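Local coordinates for protein particle-associated lyase (Acinetobacter bacteriophage AP22, PDB 4Y9V) that probably degrades the capsular polysaccharide of Acinetobacter baumannii as a lyase of the phage tailspike, to which the capsular saccharide binds, at residues S532-L546 against I595-V609. Numbering follows the deposited sequence.
Sequences SAVNNTATRANVINL and IDQVRPAILWNKKVV. Unlike the reference sequence in segment 595-609: Ile602 (reference Val). With SO4 (sulfate ion), chain L.
An outer strand, within its own chain, of the C-terminal Ig-like domain, 538-545, pairs antiparallel with strand 597-604, illustrating how side chains mend a broken ladder. Thr539 and Ile602 exchange two backbone bonds; beyond Arg540 the register slips by one, and Ile544 pairs with Val598. In the gap Ala541 N still bonds Pro600 O, while Arg599, extended with CG anti to the backbone N (chi1 -167°), brings NE to Ala541 O at 2.8 Å, in the guanidinium plane. The Arg540 guanidinium lies over one face of the Arg599 guanidinium, the planes 36° apart. Both bind O4 of a sulfate, probably from the crystallisation liquor, which probably offsets their charges; Arg540 NH1 donates to Trp569 O of a neighbouring subunit and Arg599 NH1 to Ser568 OG of the same subunit.

Toward the type II turn 533-536, Trp604 NE1 gives Thr539 OG1 a 2.8 Å bond in the indole plane. That hydroxyl donates to Asn536 OD1, which Ala533 N reaches from the opposite face, bracing the turn. Within its own segment, Ile602 CG2 lies over the centre of one indole face and Val608 CG2 toward the rim of the opposite one. At the other end, Gln597 NE2 donates almost straight to Asn545 OD1 (2.9 Å), a cross-strand amide pair in a non-hydrogen-bonded position of this interrupted antiparallel β-ladder.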
ATOM      1  N   SER A 532     -43.688  32.094  -9.992  1.00  7.31           N
ATOM      2  CA  SER A 532     -44.720  32.102 -11.010  1.00  7.50           C
ATOM      3  C   SER A 532     -45.210  33.531 -11.246  1.00  8.01           C
ATOM      4  O   SER A 532     -45.073  34.407 -10.428  1.00  9.27           O
ATOM      5  CB  SER A 532     -45.853  31.163 -10.652  1.00  7.93           C
ATOM      6  OG  SER A 532     -46.468  31.634  -9.467  1.00  8.22           O
ATOM      7  N   ALA A 533     -45.754  33.723 -12.469  1.00  9.11           N
ATOM      8  CA  ALA A 533     -46.332  35.008 -12.832  1.00 10.76           C
ATOM      9  C   ALA A 533     -47.793  34.806 -13.201  1.00 10.26           C
ATOM     10  O   ALA A 533     -48.231  33.721 -13.636  1.00  9.64           O
ATOM     11  CB  ALA A 533     -45.605  35.570 -14.041  1.00 12.82           C
ATOM     12  N   VAL A 534     -48.577  35.877 -13.030  1.00 11.00           N
ATOM     13  CA  VAL A 534     -50.004  35.849 -13.381  1.00 10.59           C
ATOM     14  C   VAL A 534     -50.145  35.385 -14.824  1.00 10.65           C
ATOM     15  O   VAL A 534     -49.418  35.842 -15.738  1.00 11.71           O
ATOM     16  CB  VAL A 534     -50.644  37.240 -13.161  1.00 13.38           C
ATOM     17  CG1 VAL A 534     -52.094  37.238 -13.628  1.00 15.28           C
ATOM     18  CG2 VAL A 534     -50.590  37.619 -11.696  1.00 16.30           C
ATOM     19  N   ASN A 535     -51.063  34.466 -15.018  1.00 10.03           N
ATOM     20  CA  ASN A 535     -51.412  33.873 -16.308  1.00 10.80           C
ATOM     21  C   ASN A 535     -50.449  32.787 -16.755  1.00 10.00           C
ATOM     22  O   ASN A 535     -50.665  32.180 -17.824  1.00 10.77           O
ATOM     23  CB  ASN A 535     -51.676  34.885 -17.437  1.00 12.03           C
ATOM     24  CG  ASN A 535     -52.818  35.796 -17.107  1.00 14.50           C
ATOM     25  OD1 ASN A 535     -53.836  35.340 -16.540  1.00 16.27           O
ATOM     26  ND2 ASN A 535     -52.668  37.069 -17.431  1.00 18.93           N
ATOM     27  N   ASN A 536     -49.417  32.442 -15.953  1.00  9.24           N
ATOM     28  CA  ASN A 536     -48.576  31.330 -16.385  1.00  8.54           C
ATOM     29  C   ASN A 536     -49.412  30.038 -16.499  1.00  8.15           C
ATOM     30  O   ASN A 536     -50.164  29.669 -15.608  1.00  8.88           O
ATOM     31  CB  ASN A 536     -47.494  31.032 -15.352  1.00  8.33           C
ATOM     32  CG  ASN A 536     -46.199  31.845 -15.393  1.00  8.42           C
ATOM     33  OD1 ASN A 536     -45.380  31.667 -14.471  1.00  8.76           O
ATOM     34  ND2 ASN A 536     -45.969  32.656 -16.367  1.00 10.93           N
ATOM     35  N   THR A 537     -49.122  29.304 -17.577  1.00  8.22           N
ATOM     36  CA  THR A 537     -49.568  27.933 -17.755  1.00  8.29           C
ATOM     37  C   THR A 537     -48.414  26.958 -17.549  1.00  7.26           C
ATOM     38  O   THR A 537     -48.631  25.755 -17.367  1.00  7.92           O
ATOM     39  CB  THR A 537     -50.234  27.756 -19.117  1.00  8.98           C
ATOM     40  OG1 THR A 537     -49.286  28.201 -20.112  1.00  9.33           O
ATOM     41  CG2 THR A 537     -51.540  28.558 -19.210  1.00 10.63           C
ATOM     42  N   ALA A 538     -47.186  27.459 -17.581  1.00  7.71           N
ATOM     43  CA  ALA A 538     -45.971  26.778 -17.123  1.00  7.56           C
ATOM     44  C   ALA A 538     -45.160  27.812 -16.367  1.00  7.41           C
ATOM     45  O   ALA A 538     -45.226  29.012 -16.691  1.00  8.46           O
ATOM     46  CB  ALA A 538     -45.205  26.206 -18.287  1.00  8.63           C
ATOM     47  N   THR A 539     -44.342  27.364 -15.419  1.00  7.20           N
ATOM     48  CA  THR A 539     -43.346  28.209 -14.784  1.00  7.55           C
ATOM     49  C   THR A 539     -42.004  27.480 -14.929  1.00  7.09           C
ATOM     50  O   THR A 539     -41.833  26.411 -14.348  1.00  7.47           O
ATOM     51  CB  THR A 539     -43.660  28.522 -13.345  1.00  7.53           C
ATOM     52  OG1 THR A 539     -44.957  29.198 -13.246  1.00  7.65           O
ATOM     53  CG2 THR A 539     -42.591  29.337 -12.683  1.00  8.93           C
ATOM     54  N   ARG A 540     -41.096  28.050 -15.719  1.00  7.91           N
ATOM     55  CA  ARG A 540     -39.892  27.366 -16.137  1.00  7.54           C
ATOM     56  C   ARG A 540     -38.683  28.006 -15.506  1.00  7.18           C
ATOM     57  O   ARG A 540     -38.535  29.236 -15.580  1.00  8.46           O
ATOM     58  CB  ARG A 540     -39.754  27.401 -17.657  1.00  8.24           C
ATOM     59  CG  ARG A 540     -41.079  27.004 -18.347  1.00  9.56           C
ATOM     60  CD  ARG A 540     -40.918  26.708 -19.864  1.00  9.97           C
ATOM     61  NE  ARG A 540     -40.509  27.906 -20.601  1.00  9.29           N
ATOM     62  CZ  ARG A 540     -40.428  27.903 -21.927  1.00  9.32           C
ATOM     63  NH1 ARG A 540     -40.735  26.810 -22.611  1.00  9.40           N
ATOM     64  NH2 ARG A 540     -40.038  29.002 -22.554  1.00 10.25           N
ATOM     65  N   ALA A 541     -37.781  27.215 -14.909  1.00  6.81           N
ATOM     66  CA  ALA A 541     -36.486  27.747 -14.574  1.00  7.23           C
ATOM     67  C   ALA A 541     -35.753  28.132 -15.865  1.00  6.86           C
ATOM     68  O   ALA A 541     -36.002  27.563 -16.929  1.00  7.65           O
ATOM     69  CB  ALA A 541     -35.675  26.691 -13.842  1.00  7.97           C
ATOM     70  N   ASN A 542     -34.809  29.068 -15.777  1.00  7.13           N
ATOM     71  CA  ASN A 542     -33.912  29.268 -16.870  1.00  8.00           C
ATOM     72  C   ASN A 542     -33.108  27.978 -17.092  1.00  7.80           C
ATOM     73  O   ASN A 542     -32.854  27.207 -16.163  1.00  8.92           O
ATOM     74  CB  ASN A 542     -32.926  30.413 -16.627  1.00 10.35           C
ATOM     75  CG  ASN A 542     -33.547  31.782 -16.522  1.00 13.10           C
ATOM     76  OD1 ASN A 542     -34.744  32.026 -16.784  1.00 14.55           O
ATOM     77  ND2 ASN A 542     -32.734  32.668 -16.114  1.00 20.40           N
ATOM     78  N   VAL A 543     -32.670  27.760 -18.331  0.68  7.91           N
ATOM     79  CA  VAL A 543     -31.847  26.582 -18.616  0.68  7.45           C
ATOM     80  C   VAL A 543     -30.626  26.585 -17.720  0.68  6.77           C
ATOM     81  O   VAL A 543     -29.994  27.626 -17.444  0.68  8.69           O
ATOM     82  CB  VAL A 543     -31.500  26.523 -20.109  0.68  7.74           C
ATOM     83  CG1 VAL A 543     -30.549  27.623 -20.551  0.68  9.87           C
ATOM     84  CG2 VAL A 543     -30.890  25.168 -20.467  0.68  8.92           C
ATOM     85  N   ILE A 544     -30.294  25.397 -17.250  1.00  7.06           N
ATOM     86  CA  ILE A 544     -29.152  25.151 -16.378  1.00  7.21           C
ATOM     87  C   ILE A 544     -28.055  24.491 -17.182  1.00  7.32           C
ATOM     88  O   ILE A 544     -28.255  23.423 -17.782  1.00  8.59           O
ATOM     89  CB  ILE A 544     -29.584  24.284 -15.201  1.00  8.12           C
ATOM     90  CG1 ILE A 544     -30.725  24.948 -14.424  1.00  9.79           C
ATOM     91  CG2 ILE A 544     -28.415  23.951 -14.315  1.00 10.83           C
ATOM     92  CD1 ILE A 544     -31.234  24.104 -13.325  1.00 10.71           C
ATOM     93  N   ASN A 545     -26.880  25.129 -17.226  1.00  7.24           N
ATOM     94  CA  ASN A 545     -25.712  24.599 -17.870  1.00  7.37           C
ATOM     95  C   ASN A 545     -24.893  23.798 -16.871  1.00  7.69           C
ATOM     96  O   ASN A 545     -24.468  24.300 -15.837  1.00 10.76           O
ATOM     97  CB  ASN A 545     -24.851  25.755 -18.375  1.00  8.91           C
ATOM     98  CG  ASN A 545     -25.585  26.450 -19.515  1.00 11.28           C
ATOM     99  OD1 ASN A 545     -25.829  25.854 -20.587  1.00 14.10           O
ATOM    100  ND2 ASN A 545     -26.018  27.665 -19.291  1.00 16.34           N
ATOM    101  N   LEU A 546     -24.719  22.518 -17.153  1.00  6.53           N
ATOM    102  CA  LEU A 546     -24.090  21.603 -16.225  1.00  6.75           C
ATOM    103  C   LEU A 546     -22.563  21.784 -16.231  1.00  6.50           C
ATOM    104  O   LEU A 546     -21.929  21.873 -17.275  1.00  7.46           O
ATOM    105  CB  LEU A 546     -24.412  20.164 -16.629  1.00  7.32           C
ATOM    106  CG  LEU A 546     -25.914  19.820 -16.654  1.00  7.89           C
ATOM    107  CD1 LEU A 546     -26.078  18.418 -17.201  1.00 13.50           C
ATOM    108  CD2 LEU A 546     -26.557  20.043 -15.292  1.00 11.86           C
ATOM    109  N   ILE A 595     -26.820  17.231 -23.674  0.78  6.79           N
ATOM    110  CA  ILE A 595     -25.633  16.661 -23.006  0.78  7.47           C
ATOM    111  C   ILE A 595     -25.143  17.472 -21.840  0.78  6.49           C
ATOM    112  O   ILE A 595     -24.534  16.935 -20.931  0.78  7.64           O
ATOM    113  CB  ILE A 595     -24.482  16.413 -23.958  0.78 10.90           C
ATOM    114  CG1 ILE A 595     -24.006  17.614 -24.732  0.78 13.09           C
ATOM    115  CG2 ILE A 595     -24.795  15.302 -24.899  0.78 14.44           C
ATOM    116  CD1 ILE A 595     -22.909  17.008 -25.668  0.78 16.51           C
ATOM    117  N   ASP A 596     -25.377  18.790 -21.974  0.55  6.53           N
ATOM    118  CA  ASP A 596     -24.833  19.817 -21.120  0.55  7.13           C
ATOM    119  C   ASP A 596     -25.932  20.652 -20.444  0.55  6.81           C
ATOM    120  O   ASP A 596     -25.543  21.685 -19.846  0.55  7.06           O
ATOM    121  CB  ASP A 596     -23.865  20.684 -21.958  0.55  8.80           C
ATOM    122  CG  ASP A 596     -24.520  21.488 -23.062  0.55 10.24           C
ATOM    123  OD1 ASP A 596     -25.572  21.073 -23.582  0.55  9.65           O
ATOM    124  OD2 ASP A 596     -24.079  22.605 -23.457  0.55 16.03           O
ATOM    125  N   GLN A 597     -27.235  20.313 -20.462  1.00  6.56           N
ATOM    126  CA  GLN A 597     -28.286  21.220 -19.982  1.00  6.43           C
ATOM    127  C   GLN A 597     -29.479  20.423 -19.476  1.00  6.18           C
ATOM    128  O   GLN A 597     -29.846  19.372 -20.006  1.00  6.47           O
ATOM    129  CB  GLN A 597     -28.806  22.134 -21.104  1.00  6.86           C
ATOM    130  CG  GLN A 597     -27.737  23.103 -21.601  1.00  8.04           C
ATOM    131  CD  GLN A 597     -28.294  24.028 -22.644  1.00 10.81           C
ATOM    132  OE1 GLN A 597     -29.129  23.658 -23.461  1.00 13.33           O
ATOM    133  NE2 GLN A 597     -27.809  25.277 -22.594  1.00 13.92           N
ATOM    134  N   VAL A 598     -30.114  21.012 -18.441  1.00  5.91           N
ATOM    135  CA  VAL A 598     -31.440  20.598 -17.987  1.00  5.83           C
ATOM    136  C   VAL A 598     -32.296  21.844 -17.814  1.00  5.71           C
ATOM    137  O   VAL A 598     -31.755  22.969 -17.779  1.00  6.33           O
ATOM    138  CB  VAL A 598     -31.402  19.763 -16.700  1.00  6.67           C
ATOM    139  CG1 VAL A 598     -30.564  18.487 -16.906  1.00  7.78           C
ATOM    140  CG2 VAL A 598     -30.878  20.542 -15.511  1.00  7.60           C
ATOM    141  N   ARG A 599     -33.591  21.687 -17.654  1.00  5.85           N
ATOM    142  CA  ARG A 599     -34.469  22.847 -17.483  1.00  5.90           C
ATOM    143  C   ARG A 599     -35.709  22.466 -16.726  1.00  5.87           C
ATOM    144  O   ARG A 599     -36.797  22.230 -17.301  1.00  5.93           O
ATOM    145  CB  ARG A 599     -34.808  23.518 -18.828  1.00  6.27           C
ATOM    146  CG  ARG A 599     -35.437  24.891 -18.589  1.00  6.36           C
ATOM    147  CD  ARG A 599     -35.832  25.570 -19.920  1.00  7.73           C
ATOM    148  NE  ARG A 599     -36.271  26.918 -19.622  1.00  7.33           N
ATOM    149  CZ  ARG A 599     -36.684  27.783 -20.551  1.00  7.69           C
ATOM    150  NH1 ARG A 599     -36.806  27.428 -21.799  1.00  9.17           N
ATOM    151  NH2 ARG A 599     -36.981  29.002 -20.178  1.00  9.10           N
ATOM    152  N   PRO A 600     -35.630  22.405 -15.389  1.00  6.36           N
ATOM    153  CA  PRO A 600     -36.809  22.073 -14.591  1.00  6.71           C
ATOM    154  C   PRO A 600     -37.930  23.103 -14.798  1.00  6.17           C
ATOM    155  O   PRO A 600     -37.673  24.279 -14.993  1.00  6.95           O
ATOM    156  CB  PRO A 600     -36.257  22.178 -13.162  1.00  9.62           C
ATOM    157  CG  PRO A 600     -34.824  22.131 -13.267  1.00 11.17           C
ATOM    158  CD  PRO A 600     -34.431  22.649 -14.565  1.00  7.16           C
ATOM    159  N   ALA A 601     -39.155  22.595 -14.708  1.00  6.07           N
ATOM    160  CA  ALA A 601     -40.337  23.451 -14.850  1.00  5.94           C
ATOM    161  C   ALA A 601     -41.503  22.831 -14.113  1.00  5.98           C
ATOM    162  O   ALA A 601     -41.505  21.650 -13.786  1.00  6.39           O
ATOM    163  CB  ALA A 601     -40.668  23.627 -16.340  1.00  6.67           C
ATOM    164  N   ILE A 602     -42.539  23.657 -13.930  1.00  6.06           N
ATOM    165  CA  ILE A 602     -43.855  23.218 -13.524  1.00  6.58           C
ATOM    166  C   ILE A 602     -44.828  23.445 -14.668  1.00  6.29           C
ATOM    167  O   ILE A 602     -44.830  24.517 -15.290  1.00  7.13           O
ATOM    168  CB  ILE A 602     -44.358  24.102 -12.308  1.00  9.38           C
ATOM    169  CG1 ILE A 602     -43.530  23.833 -11.091  1.00 11.22           C
ATOM    170  CG2 ILE A 602     -45.844  23.885 -12.063  1.00  8.83           C
ATOM    171  CD1 ILE A 602     -43.477  22.365 -10.956  1.00 28.20           C
ATOM    172  N   LEU A 603     -45.677  22.450 -14.898  1.00  6.11           N
ATOM    173  CA  LEU A 603     -46.860  22.583 -15.759  1.00  6.43           C
ATOM    174  C   LEU A 603     -48.078  22.712 -14.826  1.00  6.48           C
ATOM    175  O   LEU A 603     -48.294  21.855 -13.958  1.00  7.48           O
ATOM    176  CB  LEU A 603     -47.018  21.409 -16.687  1.00  6.59           C
ATOM    177  CG  LEU A 603     -45.872  21.195 -17.688  1.00  7.09           C
ATOM    178  CD1 LEU A 603     -46.098  19.960 -18.508  1.00  7.70           C
ATOM    179  CD2 LEU A 603     -45.685  22.376 -18.599  1.00  9.98           C
ATOM    180  N   TRP A 604     -48.846  23.768 -14.999  1.00  6.66           N
ATOM    181  CA  TRP A 604     -50.004  24.034 -14.162  1.00  6.83           C
ATOM    182  C   TRP A 604     -51.262  23.405 -14.746  1.00  7.04           C
ATOM    183  O   TRP A 604     -51.481  23.493 -15.977  1.00  8.17           O
ATOM    184  CB  TRP A 604     -50.231  25.562 -14.014  1.00  7.43           C
ATOM    185  CG  TRP A 604     -49.070  26.254 -13.388  1.00  6.90           C
ATOM    186  CD1 TRP A 604     -48.165  27.057 -14.012  1.00  7.36           C
ATOM    187  CD2 TRP A 604     -48.689  26.202 -11.996  1.00  6.70           C
ATOM    188  NE1 TRP A 604     -47.222  27.514 -13.103  1.00  7.26           N
ATOM    189  CE2 TRP A 604     -47.524  26.994 -11.877  1.00  6.75           C
ATOM    190  CE3 TRP A 604     -49.188  25.561 -10.881  1.00  7.15           C
ATOM    191  CZ2 TRP A 604     -46.860  27.158 -10.647  1.00  7.20           C
ATOM    192  CZ3 TRP A 604     -48.546  25.711  -9.651  1.00  7.50           C
ATOM    193  CH2 TRP A 604     -47.386  26.513  -9.568  1.00  7.38           C
ATOM    194  N   ASN A 605     -52.120  22.874 -13.914  1.00  7.40           N
ATOM    195  CA  ASN A 605     -53.443  22.433 -14.368  1.00  7.68           C
ATOM    196  C   ASN A 605     -54.452  23.559 -14.460  1.00  8.63           C
ATOM    197  O   ASN A 605     -55.486  23.381 -15.098  1.00  9.86           O
ATOM    198  CB  ASN A 605     -53.976  21.270 -13.507  1.00  8.16           C
ATOM    199  CG  ASN A 605     -54.127  21.633 -12.041  1.00  8.31           C
ATOM    200  OD1 ASN A 605     -53.377  22.438 -11.490  1.00  8.53           O
ATOM    201  ND2 ASN A 605     -55.101  20.994 -11.393  1.00  9.07           N
ATOM    202  N   LYS A 606     -54.227  24.705 -13.874  0.50  8.82           N
ATOM    203  CA  LYS A 606     -55.072  25.874 -14.186  0.50 10.45           C
ATOM    204  C   LYS A 606     -54.115  27.046 -13.957  0.50  8.61           C
ATOM    205  O   LYS A 606     -53.301  27.103 -13.028  0.50  9.08           O
ATOM    206  CB  LYS A 606     -56.386  25.943 -13.426  0.50 11.47           C
ATOM    207  CG  LYS A 606     -56.223  26.058 -11.947  0.50 11.79           C
ATOM    208  CD  LYS A 606     -57.452  26.653 -11.307  0.50 13.93           C
ATOM    209  CE  LYS A 606     -57.709  26.394  -9.864  0.50 15.28           C
ATOM    210  NZ  LYS A 606     -59.069  26.847  -9.391  0.50 16.17           N
ATOM    211  N   LYS A 607     -54.268  28.001 -14.869  1.00  9.69           N
ATOM    212  CA  LYS A 607     -53.331  29.081 -15.028  1.00  9.79           C
ATOM    213  C   LYS A 607     -53.250  29.884 -13.731  1.00  8.59           C
ATOM    214  O   LYS A 607     -54.219  30.059 -12.982  1.00  9.06           O
ATOM    215  CB  LYS A 607     -53.642  29.979 -16.215  1.00 13.34           C
ATOM    216  CG  LYS A 607     -54.655  30.999 -16.114  1.00 14.75           C
ATOM    217  CD  LYS A 607     -54.820  31.784 -17.418  1.00 17.09           C
ATOM    218  CE  LYS A 607     -56.101  32.640 -17.295  1.00 20.04           C
ATOM    219  NZ  LYS A 607     -56.231  33.438 -18.519  1.00 32.89           N
ATOM    220  N   VAL A 608     -52.058  30.407 -13.472  1.00  8.89           N
ATOM    221  CA  VAL A 608     -51.764  31.067 -12.234  1.00  8.62           C
ATOM    222  C   VAL A 608     -52.518  32.384 -12.097  1.00  9.44           C
ATOM    223  O   VAL A 608     -52.591  33.176 -13.030  1.00 10.64           O
ATOM    224  CB  VAL A 608     -50.235  31.312 -12.108  1.00  8.49           C
ATOM    225  CG1 VAL A 608     -49.833  32.182 -10.988  1.00  8.91           C
ATOM    226  CG2 VAL A 608     -49.528  29.924 -11.993  1.00  9.58           C
ATOM    227  N   VAL A 609     -53.027  32.620 -10.874  1.00  9.53           N
ATOM    228  CA  VAL A 609     -53.664  33.850 -10.462  1.00 10.72           C
ATOM    229  C   VAL A 609     -52.790  34.630  -9.495  1.00 11.19           C
ATOM    230  O   VAL A 609     -52.780  35.853  -9.542  1.00 13.73           O
ATOM    231  CB  VAL A 609     -55.052  33.539  -9.889  1.00 11.51           C
ATOM    232  CG1 VAL A 609     -55.659  34.780  -9.209  1.00 16.14           C
ATOM    233  CG2 VAL A 609     -55.996  32.997 -10.937  1.00 12.74           C
TER
HETATM  234  S   SO4 L 810     -39.627  31.658 -20.002  0.75 10.27           S
HETATM  235  O1  SO4 L 810     -40.616  32.699 -20.407  0.67 11.12           O
HETATM  236  O2  SO4 L 810     -40.337  30.520 -19.352  0.90 11.10           O
HETATM  237  O3  SO4 L 810     -38.676  32.262 -19.009  0.81 12.18           O
HETATM  238  O4  SO4 L 810     -38.858  31.202 -21.223  0.81 11.44           O
HETATM  239  O   HOH W   1     -54.815  34.440 -14.144  1.00 14.87           O
HETATM  240  O   HOH W   2     -56.258  36.050 -17.440  1.00 38.09           O
HETATM  241  O   HOH W   3     -49.956  23.423 -18.291  1.00  9.00           O
HETATM  242  O   HOH W   4     -37.103  30.511 -17.661  1.00  9.83           O
HETATM  243  O   HOH W   5     -24.385  24.857 -22.418  0.32 15.30           O
HETATM  244  O   HOH W   6     -23.580  24.189 -21.349  0.68 16.98           O